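Local coordinates for peroxisomal catalase A (Saccharomyces cerevisiae, PDB 1A4E), which breaks down hydrogen peroxide into water and oxygen at a heme group as a homotetrameric peroxisomal enzyme, probably protecting the cell from oxidative damage, at residues P139-H144 / P170-A175; W420-S423 / V427-V430; M162-L167 / I181-R186. One frame throughout, in Å; residues are numbered along the deposited sequence.

Overall arrangement
Contacts 1 and 3 are buried in the catalase domain, each centred about 19 Å from the chain centre, whereas contact 2 is partly buried and lies at about 25 Å. Helix 160-168 ties contacts 1 and 3 together: it contributes one side of contact 3, and Phe166 O accepts a hydrogen bond from Asn172 ND2 of contact 1. Contact 2 folds the connection between strand 411-418 and helix 430-440, and Thr422 OG1 probably hydrogen-bonds to Pro170 O of contact 1. The chemistry differs accordingly: a buried lysine ammonium holds the loop 170-175 through Asn172 in contact 1, a carboxylate and two waters close the outer loop in contact 2, and aromatic rings fill contact 3.

Contact 1 (P139-H144 / P170-A175); sequences PSKFPH and PENQVA. With HEM (protoporphyrin IX containing Fe), chain I.
Lys141 brings the end of its side chain obliquely across to the side-chain amide oxygen OD1 of Asn172, with CD at 3.6 Å and CE at 3.7 Å from OD1. Bends at chi2, chi3 and chi4 carry NZ to this oxygen, where a hydrogen bond forms with NZ 2.7 Å from Asn172 OD1. The donor lies in the carbonyl plane and the C=O...N angle is 159°, so the bond runs close to the direction of the C=O bond. The amide is held at its other end too, since Asn172 ND2 donates to Phe166 O in helix 160-168; two bonds of opposite sense thus fix which way it is flipped. A water accepts from Lys141 NZ at 3.0 Å and can donate to Glu171 O at 2.9 Å. His419 NE2 takes a further hydrogen bond from the ammonium group, and Phe20 of a second subunit makes a cation-pi contact with the lysine.

The next residue, Phe142, faces the heme instead. With CG anti to the backbone N (chi1 -170°), its ring lies flat over pyrrole B: HEM C2B sits 3.5 Å above the ring plane and over its centre, while Phe142 CD2 approaches the methyl carbon CMB at 3.5 Å. Phe142 also belongs to the azide pocket, and Pro139 touches the vinyl carbon CBB. The segment 139-144, leading into helix 141-149, therefore faces the cofactor with Pro139 and Phe142 and the loop 170-175 with Lys141. The lysine charge, spread over amide, water and imidazole acceptors, is probably well stabilised although the residue is buried, making this a polar tie between the heme-lining segment and the loop 170-175.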
loop_
_atom_site.group_PDB
_atom_site.type_symbol
_atom_site.label_atom_id
_atom_site.label_comp_id
_atom_site.label_asym_id
_atom_site.label_seq_id
_atom_site.Cartn_x
_atom_site.Cartn_y
_atom_site.Cartn_z
ATOM N N PRO B 139 16.123 -4.253 -23.363
ATOM C CA PRO B 139 15.429 -3.863 -22.135
ATOM C C PRO B 139 15.006 -5.015 -21.224
ATOM O O PRO B 139 15.002 -4.895 -19.998
ATOM C CB PRO B 139 14.279 -3.031 -22.649
ATOM C CG PRO B 139 13.987 -3.602 -24.019
ATOM C CD PRO B 139 15.391 -3.839 -24.556
ATOM N N SER B 140 14.700 -6.160 -21.843
ATOM C CA SER B 140 14.286 -7.369 -21.141
ATOM C C SER B 140 15.373 -8.001 -20.288
ATOM O O SER B 140 15.123 -8.741 -19.339
ATOM C CB SER B 140 13.809 -8.376 -22.155
ATOM O OG SER B 140 14.828 -8.546 -23.124
ATOM N N LYS B 141 16.606 -7.683 -20.667
ATOM C CA LYS B 141 17.793 -8.165 -19.995
ATOM C C LYS B 141 17.963 -7.458 -18.647
ATOM O O LYS B 141 18.682 -7.974 -17.791
ATOM C CB LYS B 141 18.979 -7.879 -20.908
ATOM C CG LYS B 141 19.993 -8.963 -21.195
ATOM C CD LYS B 141 19.512 -9.946 -22.227
ATOM C CE LYS B 141 19.828 -9.619 -23.675
ATOM N NZ LYS B 141 21.034 -10.289 -24.127
ATOM N N PHE B 142 17.309 -6.297 -18.418
ATOM C CA PHE B 142 17.519 -5.504 -17.210
ATOM C C PHE B 142 17.177 -6.146 -15.873
ATOM O O PHE B 142 18.065 -6.066 -15.022
ATOM C CB PHE B 142 16.759 -4.171 -17.305
ATOM C CG PHE B 142 17.119 -3.187 -16.194
ATOM C CD1 PHE B 142 18.356 -2.532 -16.210
ATOM C CD2 PHE B 142 16.212 -2.942 -15.158
ATOM C CE1 PHE B 142 18.684 -1.636 -15.192
ATOM C CE2 PHE B 142 16.551 -2.045 -14.146
ATOM C CZ PHE B 142 17.781 -1.391 -14.161
ATOM N N PRO B 143 16.009 -6.763 -15.575
ATOM C CA PRO B 143 15.755 -7.457 -14.308
ATOM C C PRO B 143 16.808 -8.520 -13.999
ATOM O O PRO B 143 17.290 -8.610 -12.873
ATOM C CB PRO B 143 14.366 -8.038 -14.463
ATOM C CG PRO B 143 13.708 -7.067 -15.406
ATOM C CD PRO B 143 14.817 -6.826 -16.422
ATOM N N HIS B 144 17.212 -9.261 -15.043
ATOM C CA HIS B 144 18.206 -10.326 -14.956
ATOM C C HIS B 144 19.567 -9.797 -14.558
ATOM O O HIS B 144 20.215 -10.347 -13.668
ATOM C CB HIS B 144 18.358 -11.025 -16.289
ATOM C CG HIS B 144 17.131 -11.773 -16.764
ATOM N ND1 HIS B 144 16.964 -13.087 -16.822
ATOM C CD2 HIS B 144 15.992 -11.182 -17.243
ATOM C CE1 HIS B 144 15.774 -13.325 -17.317
ATOM N NE2 HIS B 144 15.202 -12.170 -17.566
ATOM N N PRO B 170 27.318 -15.486 -24.194
ATOM C CA PRO B 170 27.706 -14.943 -25.496
ATOM C C PRO B 170 26.864 -13.792 -26.012
ATOM O O PRO B 170 27.413 -12.780 -26.441
ATOM C CB PRO B 170 27.687 -16.150 -26.408
ATOM C CG PRO B 170 28.162 -17.232 -25.465
ATOM C CD PRO B 170 27.311 -16.946 -24.240
ATOM N N GLU B 171 25.536 -13.916 -25.891
ATOM C CA GLU B 171 24.610 -12.875 -26.328
ATOM C C GLU B 171 24.543 -11.649 -25.421
ATOM O O GLU B 171 23.945 -10.643 -25.789
ATOM C CB GLU B 171 23.187 -13.446 -26.481
ATOM C CG GLU B 171 22.588 -14.276 -25.346
ATOM C CD GLU B 171 22.910 -15.777 -25.326
ATOM O OE1 GLU B 171 23.797 -16.251 -26.047
ATOM O OE2 GLU B 171 22.250 -16.483 -24.563
ATOM N N ASN B 172 25.169 -11.706 -24.246
ATOM C CA ASN B 172 25.232 -10.591 -23.316
ATOM C C ASN B 172 26.590 -9.905 -23.335
ATOM O O ASN B 172 26.726 -8.825 -22.756
ATOM C CB ASN B 172 24.975 -11.050 -21.890
ATOM C CG ASN B 172 23.653 -11.757 -21.681
ATOM O OD1 ASN B 172 22.683 -11.571 -22.407
ATOM N ND2 ASN B 172 23.580 -12.605 -20.665
ATOM N N GLN B 173 27.606 -10.447 -24.023
ATOM C CA GLN B 173 28.998 -9.976 -24.038
ATOM C C GLN B 173 29.070 -8.572 -24.647
ATOM O O GLN B 173 30.197 -7.963 -24.544
ATOM C CB GLN B 173 29.863 -10.926 -24.864
ATOM C CG GLN B 173 29.866 -12.356 -24.322
ATOM C CD GLN B 173 30.725 -13.309 -25.154
ATOM O OE1 GLN B 173 31.315 -12.894 -26.150
ATOM N NE2 GLN B 173 30.831 -14.577 -24.804
ATOM N N VAL B 174 28.054 -7.985 -25.238
ATOM C CA VAL B 174 28.024 -6.596 -25.698
ATOM C C VAL B 174 28.189 -5.630 -24.510
ATOM O O VAL B 174 28.384 -4.430 -24.673
ATOM C CB VAL B 174 26.670 -6.389 -26.490
ATOM C CG1 VAL B 174 25.456 -6.394 -25.589
ATOM C CG2 VAL B 174 26.753 -5.079 -27.242
ATOM N N ALA B 175 28.153 -6.165 -23.279
ATOM C CA ALA B 175 28.410 -5.430 -22.051
ATOM C C ALA B 175 29.877 -5.075 -21.831
ATOM O O ALA B 175 30.166 -4.246 -20.973
ATOM C CB ALA B 175 27.960 -6.255 -20.861
HETATM C CHA HEM I . 16.992 4.372 -11.312
HETATM C CHB HEM I . 14.918 1.297 -14.354
HETATM C CHC HEM I . 18.625 1.789 -17.342
HETATM C CHD HEM I . 20.104 5.587 -14.787
HETATM C C1A HEM I . 16.185 3.365 -11.810
HETATM C C2A HEM I . 14.928 2.964 -11.208
HETATM C C3A HEM I . 14.301 2.165 -12.105
HETATM C C4A HEM I . 15.189 2.050 -13.236
HETATM C CMA HEM I . 12.907 1.563 -12.008
HETATM C CAA HEM I . 14.388 3.424 -9.866
HETATM C CBA HEM I . 13.339 4.488 -10.099
HETATM C CGA HEM I . 12.690 5.028 -8.844
HETATM O O1A HEM I . 12.243 4.267 -7.989
HETATM O O2A HEM I . 12.618 6.243 -8.740
HETATM C C1B HEM I . 15.740 1.185 -15.453
HETATM C C2B HEM I . 15.479 0.300 -16.563
HETATM C C3B HEM I . 16.586 0.349 -17.378
HETATM C C4B HEM I . 17.487 1.299 -16.742
HETATM C CMB HEM I . 14.198 -0.516 -16.701
HETATM C CAB HEM I . 16.874 -0.336 -18.565
HETATM C CBB HEM I . 15.951 -1.108 -19.412
HETATM C C1C HEM I . 19.344 2.891 -16.924
HETATM C C2C HEM I . 20.328 3.564 -17.740
HETATM C C3C HEM I . 20.708 4.681 -17.054
HETATM C C4C HEM I . 19.954 4.669 -15.814
HETATM C CMC HEM I . 20.776 3.098 -19.124
HETATM C CAC HEM I . 21.583 5.679 -17.457
HETATM C CBC HEM I . 21.389 6.472 -18.651
HETATM C C1D HEM I . 19.396 5.575 -13.600
HETATM C C2D HEM I . 19.582 6.521 -12.528
HETATM C C3D HEM I . 18.728 6.156 -11.547
HETATM C C4D HEM I . 18.010 5.002 -12.015
HETATM C CMD HEM I . 20.530 7.712 -12.506
HETATM C CAD HEM I . 18.590 6.805 -10.184
HETATM C CBD HEM I . 17.587 7.934 -10.121
HETATM C CGD HEM I . 17.581 8.546 -8.732
HETATM O O1D HEM I . 18.607 9.051 -8.300
HETATM O O2D HEM I . 16.556 8.512 -8.061
HETATM N NA HEM I . 16.323 2.818 -13.073
HETATM N NB HEM I . 16.956 1.815 -15.578
HETATM N NC HEM I . 19.084 3.595 -15.768
HETATM N ND HEM I . 18.416 4.652 -13.286
HETATM FE FE HEM I . 17.723 3.194 -14.404
HETATM O O HOH W 1 22.175 -8.410 -26.193
#

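Contact 2 (W420-S423 / V427-V430); sequences WATS and VDFV
Ser423 meets Val427 with its CB, which lies 3.6 Å from Val427 CG1, and this same CB comes to 3.3 Å from Asp428 OD2. One bond further, OG sits beside the backbone N (chi1 -62°) and is joined to a water at 2.9 Å; that water donates in turn to Asp428 OD1 at 3.0 Å. Arg137 NH2 also hydrogen-bonds to Ser423 OG. The backbone makes the direct link: Ser423 N donates to Asp428 OD2 at 2.8 Å with an N-H...O angle of 145°, reaching the oxygen nearly in line with its C-O bond. A second water, accepting from Asp428 N and donating to Ser423 O, closes another bridge and lies in the plane of the Phe429 ring at its edge. Thr422 CG2 lies between the carboxylate, 3.7 Å from Asp428 OD2, and Phe429 CE1 at 4.2 Å, while Thr422 OG1 turns to Pro170 O.

Both carboxylate oxygens have charged partners as well, OD1 in a salt bridge to Lys284 and OD2 to Arg137. Replacing Asp428 by an alanine would probably leave Ser423 N without its acceptor and both basic residues without this anion, letting the loop shift. The combination implies that the loop between strand 411-418 and helix 430-440 is held across by the Asp428 carboxylate together with two waters, and the negative charge of that carboxylate is likely to be favoured by its two cations.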
loop_
_atom_site.group_PDB
_atom_site.type_symbol
_atom_site.label_atom_id
_atom_site.label_comp_id
_atom_site.label_asym_id
_atom_site.label_seq_id
_atom_site.Cartn_x
_atom_site.Cartn_y
_atom_site.Cartn_z
ATOM N N TRP B 420 18.407 -8.287 -29.556
ATOM C CA TRP B 420 19.616 -7.689 -30.088
ATOM C C TRP B 420 20.862 -8.271 -29.417
ATOM O O TRP B 420 21.639 -7.569 -28.767
ATOM C CB TRP B 420 19.508 -6.169 -29.874
ATOM C CG TRP B 420 20.299 -5.270 -30.819
ATOM C CD1 TRP B 420 21.038 -5.759 -31.868
ATOM C CD2 TRP B 420 20.338 -3.902 -30.750
ATOM N NE1 TRP B 420 21.541 -4.711 -32.464
ATOM C CE2 TRP B 420 21.157 -3.589 -31.843
ATOM C CE3 TRP B 420 19.815 -2.891 -29.949
ATOM C CZ2 TRP B 420 21.463 -2.263 -32.149
ATOM C CZ3 TRP B 420 20.122 -1.564 -30.256
ATOM C CH2 TRP B 420 20.937 -1.252 -31.345
ATOM N N ALA B 421 21.074 -9.580 -29.583
ATOM C CA ALA B 421 22.220 -10.298 -29.039
ATOM C C ALA B 421 23.553 -9.765 -29.548
ATOM O O ALA B 421 23.558 -9.031 -30.538
ATOM C CB ALA B 421 22.078 -11.746 -29.427
ATOM N N THR B 422 24.685 -10.075 -28.908
ATOM C CA THR B 422 26.005 -9.653 -29.389
ATOM C C THR B 422 26.164 -10.012 -30.866
ATOM O O THR B 422 25.953 -11.152 -31.287
ATOM C CB THR B 422 27.154 -10.349 -28.614
ATOM O OG1 THR B 422 26.834 -10.210 -27.240
ATOM C CG2 THR B 422 28.541 -9.754 -28.882
ATOM N N SER B 423 26.429 -8.968 -31.652
ATOM C CA SER B 423 26.644 -9.080 -33.087
ATOM C C SER B 423 27.863 -9.930 -33.416
ATOM O O SER B 423 28.847 -9.883 -32.674
ATOM C CB SER B 423 26.838 -7.698 -33.703
ATOM O OG SER B 423 25.697 -6.871 -33.530
ATOM N N VAL B 427 32.553 -5.765 -34.127
ATOM C CA VAL B 427 31.896 -4.474 -33.941
ATOM C C VAL B 427 31.545 -4.125 -32.488
ATOM O O VAL B 427 31.650 -2.964 -32.097
ATOM C CB VAL B 427 30.638 -4.469 -34.879
ATOM C CG1 VAL B 427 29.613 -5.504 -34.422
ATOM C CG2 VAL B 427 30.040 -3.062 -34.921
ATOM N N ASP B 428 31.180 -5.117 -31.666
ATOM C CA ASP B 428 30.865 -4.895 -30.264
ATOM C C ASP B 428 32.047 -5.045 -29.325
ATOM O O ASP B 428 31.894 -4.973 -28.107
ATOM C CB ASP B 428 29.760 -5.847 -29.836
ATOM C CG ASP B 428 28.446 -5.658 -30.591
ATOM O OD1 ASP B 428 28.162 -4.566 -31.079
ATOM O OD2 ASP B 428 27.688 -6.614 -30.689
ATOM N N PHE B 429 33.245 -5.250 -29.884
ATOM C CA PHE B 429 34.471 -5.328 -29.107
ATOM C C PHE B 429 35.454 -4.226 -29.469
ATOM O O PHE B 429 36.340 -3.919 -28.673
ATOM C CB PHE B 429 35.144 -6.687 -29.311
ATOM C CG PHE B 429 34.440 -7.801 -28.547
ATOM C CD1 PHE B 429 33.312 -8.424 -29.087
ATOM C CD2 PHE B 429 34.906 -8.175 -27.282
ATOM C CE1 PHE B 429 32.648 -9.408 -28.354
ATOM C CE2 PHE B 429 34.237 -9.163 -26.557
ATOM C CZ PHE B 429 33.109 -9.780 -27.093
ATOM N N VAL B 430 35.275 -3.593 -30.637
ATOM C CA VAL B 430 36.151 -2.532 -31.124
ATOM C C VAL B 430 36.357 -1.394 -30.129
ATOM O O VAL B 430 37.494 -1.108 -29.757
ATOM C CB VAL B 430 35.569 -2.005 -32.476
ATOM C CG1 VAL B 430 36.174 -0.685 -32.934
ATOM C CG2 VAL B 430 35.972 -2.976 -33.558
HETATM O O HOH W 2 30.883 -8.118 -32.134
HETATM O O HOH W 3 26.315 -3.990 -33.416
#

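Contact 3 (M162-L167 / I181-R186); sequences MFWDFL and ILFSDR
Phe183 sets its CE2-CZ edge against both Phe163 and Trp164, and here the packing is tight: Phe183 CZ is 3.7 Å from Phe163 CZ and 3.6 Å from Trp164 CZ2. The rings meet differently. Phe163 and Phe183 touch rim to rim with their planes at 78°, and Phe163 CE1 lies in the plane of the Phe183 ring; Trp164 and Phe183 are nearer parallel, at 26°, but slid so far apart that they scarcely overlap. The two helix residues also pack on each other, Phe163 CD1 standing 3.6 Å above one face of the indole toward its rim. Different first torsions, Phe163 CG anti to the backbone N and Trp164 CG anti to the carbonyl carbon, bring both rings to the same Phe183 edge.

Beside this cluster the contact slackens. Leu182 CD2 reaches the edge of the Phe163 ring at 4.1 Å, and beyond it the second segment departs toward partly exposed Arg186. Segment 181-186 has bonds of its own, with Ser184 OG donating to Ile181 O at 2.7 Å and Ser184 N reaching the same oxygen from the same face at 3.3 Å. Helices 445-457 and 462-473 pack against Trp164, whose NE1 hydrogen-bonds to His456 ND1. No hydrogen bond crosses between the segments, so helix 160-168 and the end of helix 176-182 are joined by ring shape and apolar burial, as part of a core shared with the C-terminal helices.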
loop_
_atom_site.group_PDB
_atom_site.type_symbol
_atom_site.label_atom_id
_atom_site.label_comp_id
_atom_site.label_asym_id
_atom_site.label_seq_id
_atom_site.Cartn_x
_atom_site.Cartn_y
_atom_site.Cartn_z
ATOM N N MET B 162 27.377 -15.305 -10.252
ATOM C CA MET B 162 26.231 -14.693 -10.929
ATOM C C MET B 162 26.688 -13.544 -11.819
ATOM O O MET B 162 26.294 -13.441 -12.980
ATOM C CB MET B 162 25.214 -14.020 -10.017
ATOM C CG MET B 162 24.540 -14.701 -8.868
ATOM S SD MET B 162 23.315 -13.545 -8.212
ATOM C CE MET B 162 24.241 -12.393 -7.241
ATOM N N PHE B 163 27.523 -12.683 -11.215
ATOM C CA PHE B 163 28.031 -11.481 -11.843
ATOM C C PHE B 163 28.679 -11.807 -13.176
ATOM O O PHE B 163 28.238 -11.322 -14.214
ATOM C CB PHE B 163 29.018 -10.844 -10.872
ATOM C CG PHE B 163 29.604 -9.486 -11.241
ATOM C CD1 PHE B 163 30.533 -9.343 -12.280
ATOM C CD2 PHE B 163 29.227 -8.369 -10.495
ATOM C CE1 PHE B 163 31.082 -8.093 -12.565
ATOM C CE2 PHE B 163 29.785 -7.121 -10.785
ATOM C CZ PHE B 163 30.709 -6.979 -11.819
ATOM N N TRP B 164 29.703 -12.660 -13.162
ATOM C CA TRP B 164 30.399 -12.989 -14.390
ATOM C C TRP B 164 29.688 -13.985 -15.281
ATOM O O TRP B 164 29.924 -13.958 -16.489
ATOM C CB TRP B 164 31.787 -13.485 -14.042
ATOM C CG TRP B 164 32.672 -12.333 -13.591
ATOM C CD1 TRP B 164 33.121 -12.265 -12.299
ATOM C CD2 TRP B 164 33.103 -11.279 -14.361
ATOM N NE1 TRP B 164 33.834 -11.172 -12.243
ATOM C CE2 TRP B 164 33.853 -10.556 -13.433
ATOM C CE3 TRP B 164 32.989 -10.816 -15.672
ATOM C CZ2 TRP B 164 34.492 -9.372 -13.788
ATOM C CZ3 TRP B 164 33.629 -9.629 -16.032
ATOM C CH2 TRP B 164 34.375 -8.914 -15.097
ATOM N N ASP B 165 28.792 -14.836 -14.753
ATOM C CA ASP B 165 28.045 -15.756 -15.600
ATOM C C ASP B 165 27.112 -15.002 -16.533
ATOM O O ASP B 165 27.016 -15.366 -17.704
ATOM C CB ASP B 165 27.195 -16.722 -14.783
ATOM C CG ASP B 165 26.632 -17.896 -15.565
ATOM O OD1 ASP B 165 27.262 -18.322 -16.522
ATOM O OD2 ASP B 165 25.571 -18.405 -15.219
ATOM N N PHE B 166 26.442 -13.944 -16.053
ATOM C CA PHE B 166 25.573 -13.166 -16.912
ATOM C C PHE B 166 26.399 -12.448 -17.979
ATOM O O PHE B 166 26.073 -12.513 -19.164
ATOM C CB PHE B 166 24.785 -12.135 -16.089
ATOM C CG PHE B 166 23.865 -11.288 -16.961
ATOM C CD1 PHE B 166 22.595 -11.767 -17.302
ATOM C CD2 PHE B 166 24.310 -10.049 -17.457
ATOM C CE1 PHE B 166 21.776 -11.009 -18.147
ATOM C CE2 PHE B 166 23.486 -9.304 -18.298
ATOM C CZ PHE B 166 22.222 -9.783 -18.641
ATOM N N LEU B 167 27.477 -11.768 -17.568
ATOM C CA LEU B 167 28.290 -10.982 -18.487
ATOM C C LEU B 167 29.041 -11.768 -19.551
ATOM O O LEU B 167 29.168 -11.293 -20.674
ATOM C CB LEU B 167 29.274 -10.152 -17.672
ATOM C CG LEU B 167 28.643 -9.104 -16.746
ATOM C CD1 LEU B 167 29.721 -8.458 -15.891
ATOM C CD2 LEU B 167 27.904 -8.065 -17.576
ATOM N N ILE B 181 34.997 -0.018 -18.460
ATOM C CA ILE B 181 34.891 1.248 -17.738
ATOM C C ILE B 181 34.651 1.008 -16.245
ATOM O O ILE B 181 35.283 1.659 -15.416
ATOM C CB ILE B 181 33.739 2.091 -18.348
ATOM C CG1 ILE B 181 34.072 2.444 -19.788
ATOM C CG2 ILE B 181 33.547 3.386 -17.558
ATOM C CD1 ILE B 181 32.869 3.013 -20.552
ATOM N N LEU B 182 33.793 0.033 -15.903
ATOM C CA LEU B 182 33.437 -0.293 -14.532
ATOM C C LEU B 182 34.646 -0.704 -13.703
ATOM O O LEU B 182 34.835 -0.225 -12.586
ATOM C CB LEU B 182 32.402 -1.427 -14.536
ATOM C CG LEU B 182 31.956 -2.011 -13.197
ATOM C CD1 LEU B 182 31.157 -0.984 -12.435
ATOM C CD2 LEU B 182 31.128 -3.249 -13.431
ATOM N N PHE B 183 35.482 -1.569 -14.279
ATOM C CA PHE B 183 36.645 -2.060 -13.569
ATOM C C PHE B 183 37.899 -1.221 -13.680
ATOM O O PHE B 183 38.946 -1.598 -13.155
ATOM C CB PHE B 183 36.915 -3.481 -14.022
ATOM C CG PHE B 183 36.003 -4.470 -13.309
ATOM C CD1 PHE B 183 36.360 -4.959 -12.050
ATOM C CD2 PHE B 183 34.809 -4.878 -13.904
ATOM C CE1 PHE B 183 35.519 -5.855 -11.389
ATOM C CE2 PHE B 183 33.971 -5.776 -13.235
ATOM C CZ PHE B 183 34.324 -6.264 -11.980
ATOM N N SER B 184 37.822 -0.070 -14.353
ATOM C CA SER B 184 38.929 0.869 -14.309
ATOM C C SER B 184 38.771 1.663 -13.009
ATOM O O SER B 184 37.793 1.463 -12.277
ATOM C CB SER B 184 38.874 1.807 -15.508
ATOM O OG SER B 184 37.803 2.736 -15.442
ATOM N N ASP B 185 39.687 2.582 -12.678
ATOM C CA ASP B 185 39.533 3.367 -11.460
ATOM C C ASP B 185 38.418 4.406 -11.512
ATOM O O ASP B 185 38.042 4.976 -10.490
ATOM C CB ASP B 185 40.865 4.043 -11.118
ATOM C CG ASP B 185 41.951 3.111 -10.582
ATOM O OD1 ASP B 185 41.690 1.941 -10.290
ATOM O OD2 ASP B 185 43.079 3.574 -10.439
ATOM N N ARG B 186 37.867 4.643 -12.711
ATOM C CA ARG B 186 36.682 5.469 -12.908
ATOM C C ARG B 186 35.474 4.812 -12.233
ATOM O O ARG B 186 34.493 5.484 -11.924
ATOM C CB ARG B 186 36.385 5.619 -14.390
ATOM C CG ARG B 186 37.469 6.331 -15.184
ATOM C CD ARG B 186 37.398 7.835 -14.982
ATOM N NE ARG B 186 36.191 8.356 -15.606
ATOM C CZ ARG B 186 36.216 9.144 -16.690
ATOM N NH1 ARG B 186 37.371 9.507 -17.268
ATOM N NH2 ARG B 186 35.051 9.566 -17.192
#